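Side-chain contact in lipase (Streptomyces rimosus, PDB 5MAL), which hydrolyses triacylglycerols and other esters, including phospholipids and palmitoyl-CoA, as a secreted serine esterase that prefers medium-length acyl chains: residues R143-G148 against N213-T218. Numbering follows the deposited sequence.
Sequences RFYKLG and NSYHPT
Tyr215 meets two aromatic neighbours, crossing Phe144 at about a right angle and reaching Tyr145 with its phenol end. Tyr215 CB sits over one face of the Phe144 ring, 4.2 Å from its centroid, in a CH-pi contact. The ring planes are within 24° of parallel but slid apart until they barely overlap; Phe144 CD2 comes within 3.5 Å of Tyr215 CD1. With chi1 at -65°, CG of Tyr215 stands opposite its own carbonyl carbon, and the ring extends toward 143-148. Tyr215 OH donates a hydrogen bond to Tyr145 OH over 2.9 Å, the acceptor lying near the plane of the Tyr215 ring, at its edge. Asn94 ND2 also bonds to Tyr215 OH, so this buried oxygen has two polar partners. Tyrosine suits such a place, since it offers a flat apolar body to Phe144 and Met90 and a polar end to Tyr145 and Asn94; a phenylalanine here would probably preserve much of the ring packing but leave Tyr145 OH without its donor and Asn94 without this partner. Tyr145 needs its hydroxyl as acceptor, while its CZ packs on Tyr215 CE1 at 3.8 Å. Phe144, wholly apolar, also touches Met90 and Ile163. Against this tightly packed, buried trio, the far end of 143-148 is loose: Lys146 and Gly148 are exposed and do not touch 213-218. Tyr215 directly precedes His216, so the cluster joins the 143-148 loop to the one carrying this probable catalytic histidine. Within a type II turn from Asn213 to His216, His216 ND1 donates a bent bond (141° at the hydrogen) to Ser214 O at 2.9 Å, from above the carbonyl plane. His216 NE2 bonds the nucleophile Ser10; with a main-chain carbonyl at ND1, where a triad would place an acid, this fits the Ser-His dyad of this SGNH (GDSL) hydrolase.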
ATOM      1  N   ARG A 143      -5.338  -0.363  -8.565  1.00 10.99           N
ATOM      2  CA  ARG A 143      -5.652  -1.454  -9.472  1.00  8.20           C
ATOM      3  C   ARG A 143      -4.386  -1.720 -10.263  1.00  9.93           C
ATOM      4  O   ARG A 143      -3.742  -0.778 -10.739  1.00 13.47           O
ATOM      5  CB  ARG A 143      -6.823  -1.100 -10.399  1.00 10.70           C
ATOM      6  CG  ARG A 143      -8.193  -1.315  -9.793  1.00 13.67           C
ATOM      7  CD  ARG A 143      -9.266  -1.026 -10.825  1.00 18.94           C
ATOM      8  NE  ARG A 143      -9.136   0.340 -11.304  1.00 17.19           N
ATOM      9  CZ  ARG A 143      -9.857   1.358 -10.857  1.00 19.68           C
ATOM     10  NH1 ARG A 143     -10.788   1.156  -9.931  1.00 20.25           N
ATOM     11  NH2 ARG A 143      -9.657   2.575 -11.354  1.00 23.72           N
ATOM     12  N   PHE A 144      -4.008  -2.986 -10.395  1.00  6.84           N
ATOM     13  CA  PHE A 144      -2.728  -3.316 -11.001  1.00 11.34           C
ATOM     14  C   PHE A 144      -2.724  -3.202 -12.527  1.00 10.46           C
ATOM     15  O   PHE A 144      -1.672  -2.994 -13.125  1.00  8.70           O
ATOM     16  CB  PHE A 144      -2.297  -4.731 -10.626  1.00 11.75           C
ATOM     17  CG  PHE A 144      -1.781  -4.877  -9.215  1.00 16.51           C
ATOM     18  CD1 PHE A 144      -1.438  -3.778  -8.452  1.00 15.64           C
ATOM     19  CD2 PHE A 144      -1.609  -6.143  -8.669  1.00 21.44           C
ATOM     20  CE1 PHE A 144      -0.959  -3.925  -7.162  1.00 16.50           C
ATOM     21  CE2 PHE A 144      -1.137  -6.306  -7.371  1.00 21.00           C
ATOM     22  CZ  PHE A 144      -0.813  -5.190  -6.616  1.00 23.32           C
ATOM     23  N   TYR A 145      -3.889  -3.374 -13.152  1.00 10.13           N
ATOM     24  CA  TYR A 145      -3.953  -3.536 -14.603  1.00 11.08           C
ATOM     25  C   TYR A 145      -4.904  -2.587 -15.301  1.00 10.03           C
ATOM     26  O   TYR A 145      -5.978  -2.264 -14.780  1.00 14.38           O
ATOM     27  CB  TYR A 145      -4.366  -4.977 -14.943  1.00  9.19           C
ATOM     28  CG  TYR A 145      -3.302  -5.962 -14.600  1.00  8.39           C
ATOM     29  CD1 TYR A 145      -2.186  -6.095 -15.411  1.00  8.33           C
ATOM     30  CD2 TYR A 145      -3.389  -6.753 -13.455  1.00 10.20           C
ATOM     31  CE1 TYR A 145      -1.184  -6.979 -15.106  1.00  7.33           C
ATOM     32  CE2 TYR A 145      -2.384  -7.653 -13.142  1.00  9.92           C
ATOM     33  CZ  TYR A 145      -1.282  -7.757 -13.974  1.00 13.30           C
ATOM     34  OH  TYR A 145      -0.252  -8.636 -13.708  1.00 14.39           O
ATOM     35  N   LYS A 146      -4.506  -2.159 -16.494  1.00 10.56           N
ATOM     36  CA  LYS A 146      -5.432  -1.540 -17.428  1.00 12.67           C
ATOM     37  C   LYS A 146      -6.025  -2.664 -18.253  1.00 16.96           C
ATOM     38  O   LYS A 146      -5.285  -3.468 -18.825  1.00 17.26           O
ATOM     39  CB  LYS A 146      -4.738  -0.538 -18.346  1.00 12.55           C
ATOM     40  CG  LYS A 146      -5.629  -0.096 -19.502  1.00 18.55           C
ATOM     41  CD  LYS A 146      -4.818   0.595 -20.589  1.00 25.23           C
ATOM     42  CE  LYS A 146      -5.685   1.516 -21.454  1.00 32.50           C
ATOM     43  NZ  LYS A 146      -7.129   1.131 -21.410  1.00 38.19           N
ATOM     44  N   LEU A 147      -7.350  -2.737 -18.305  1.00 15.94           N
ATOM     45  CA  LEU A 147      -8.009  -3.784 -19.069  1.00 17.26           C
ATOM     46  C   LEU A 147      -8.388  -3.308 -20.473  1.00 21.94           C
ATOM     47  O   LEU A 147      -8.557  -2.111 -20.700  1.00 19.93           O
ATOM     48  CB  LEU A 147      -9.255  -4.267 -18.331  1.00 20.10           C
ATOM     49  CG  LEU A 147      -9.050  -4.772 -16.904  1.00 19.17           C
ATOM     50  CD1 LEU A 147     -10.350  -5.344 -16.365  1.00 22.76           C
ATOM     51  CD2 LEU A 147      -7.942  -5.821 -16.852  1.00 17.61           C
ATOM     52  N   GLY A 148      -8.512  -4.255 -21.402  1.00 21.88           N
ATOM     53  CA  GLY A 148      -9.121  -3.980 -22.692  1.00 26.17           C
ATOM     54  C   GLY A 148      -8.179  -3.930 -23.876  1.00 33.75           C
ATOM     55  O   GLY A 148      -8.612  -3.966 -25.030  1.00 37.66           O
ATOM     56  N   ASN A 213      10.220  -6.775  -5.918  1.00 14.31           N
ATOM     57  CA  ASN A 213       9.713  -5.551  -6.539  1.00 12.96           C
ATOM     58  C   ASN A 213       8.417  -5.723  -7.312  1.00 10.83           C
ATOM     59  O   ASN A 213       7.724  -4.746  -7.600  1.00 10.78           O
ATOM     60  CB  ASN A 213      10.775  -4.964  -7.465  1.00 12.48           C
ATOM     61  CG  ASN A 213      11.875  -4.279  -6.699  1.00 16.71           C
ATOM     62  OD1 ASN A 213      11.872  -4.283  -5.463  1.00 17.96           O
ATOM     63  ND2 ASN A 213      12.827  -3.691  -7.417  1.00 17.14           N
ATOM     64  N   SER A 214       8.095  -6.967  -7.648  1.00 11.85           N
ATOM     65  CA  SER A 214       6.971  -7.253  -8.511  1.00 11.55           C
ATOM     66  C   SER A 214       5.678  -6.659  -7.955  1.00 11.68           C
ATOM     67  O   SER A 214       5.412  -6.792  -6.779  1.00 11.15           O
ATOM     68  CB  SER A 214       6.831  -8.768  -8.698  1.00 17.21           C
ATOM     69  OG  SER A 214       8.076  -9.365  -9.043  1.00 14.36           O
ATOM     70  N   TYR A 215       4.930  -5.965  -8.810  1.00 11.64           N
ATOM     71  CA  TYR A 215       3.631  -5.352  -8.494  1.00 15.07           C
ATOM     72  C   TYR A 215       3.716  -4.182  -7.524  1.00 15.78           C
ATOM     73  O   TYR A 215       2.697  -3.663  -7.071  1.00 15.52           O
ATOM     74  CB  TYR A 215       2.655  -6.391  -7.951  1.00 12.60           C
ATOM     75  CG  TYR A 215       2.316  -7.410  -8.997  1.00 12.24           C
ATOM     76  CD1 TYR A 215       1.483  -7.079 -10.055  1.00 19.20           C
ATOM     77  CD2 TYR A 215       2.861  -8.685  -8.953  1.00 15.50           C
ATOM     78  CE1 TYR A 215       1.178  -7.994 -11.033  1.00 23.88           C
ATOM     79  CE2 TYR A 215       2.566  -9.617  -9.937  1.00 19.20           C
ATOM     80  CZ  TYR A 215       1.725  -9.260 -10.976  1.00 25.45           C
ATOM     81  OH  TYR A 215       1.402 -10.169 -11.958  1.00 28.57           O
ATOM     82  N   HIS A 216       4.924  -3.747  -7.215  1.00 11.84           N
ATOM     83  CA  HIS A 216       5.062  -2.576  -6.367  1.00  7.19           C
ATOM     84  C   HIS A 216       5.277  -1.329  -7.199  1.00  8.50           C
ATOM     85  O   HIS A 216       5.675  -1.419  -8.352  1.00 10.78           O
ATOM     86  CB  HIS A 216       6.205  -2.775  -5.395  1.00  9.77           C
ATOM     87  CG  HIS A 216       5.861  -3.725  -4.304  1.00 10.46           C
ATOM     88  ND1 HIS A 216       5.885  -5.092  -4.474  1.00 16.06           N
ATOM     89  CD2 HIS A 216       5.382  -3.507  -3.058  1.00 11.59           C
ATOM     90  CE1 HIS A 216       5.482  -5.676  -3.358  1.00 18.12           C
ATOM     91  NE2 HIS A 216       5.169  -4.735  -2.486  1.00 13.54           N
ATOM     92  N   PRO A 217       5.003  -0.156  -6.623  1.00  8.57           N
ATOM     93  CA  PRO A 217       5.203   1.058  -7.414  1.00  6.41           C
ATOM     94  C   PRO A 217       6.659   1.255  -7.783  1.00  6.70           C
ATOM     95  O   PRO A 217       7.558   0.924  -7.003  1.00  8.40           O
ATOM     96  CB  PRO A 217       4.747   2.168  -6.475  1.00  8.83           C
ATOM     97  CG  PRO A 217       3.767   1.504  -5.571  1.00  7.97           C
ATOM     98  CD  PRO A 217       4.347   0.133  -5.337  1.00  6.68           C
ATOM     99  N   THR A 218       6.879   1.761  -8.985  1.00  7.64           N
ATOM    100  CA  THR A 218       8.197   2.201  -9.386  1.00  7.28           C
ATOM    101  C   THR A 218       8.517   3.488  -8.640  1.00  7.85           C
ATOM    102  O   THR A 218       7.678   4.001  -7.897  1.00  6.65           O
ATOM    103  CB  THR A 218       8.253   2.462 -10.880  1.00  7.98           C
ATOM    104  OG1 THR A 218       7.387   3.568 -11.182  1.00  6.13           O
ATOM    105  CG2 THR A 218       7.795   1.225 -11.649  1.00 10.55           C
TER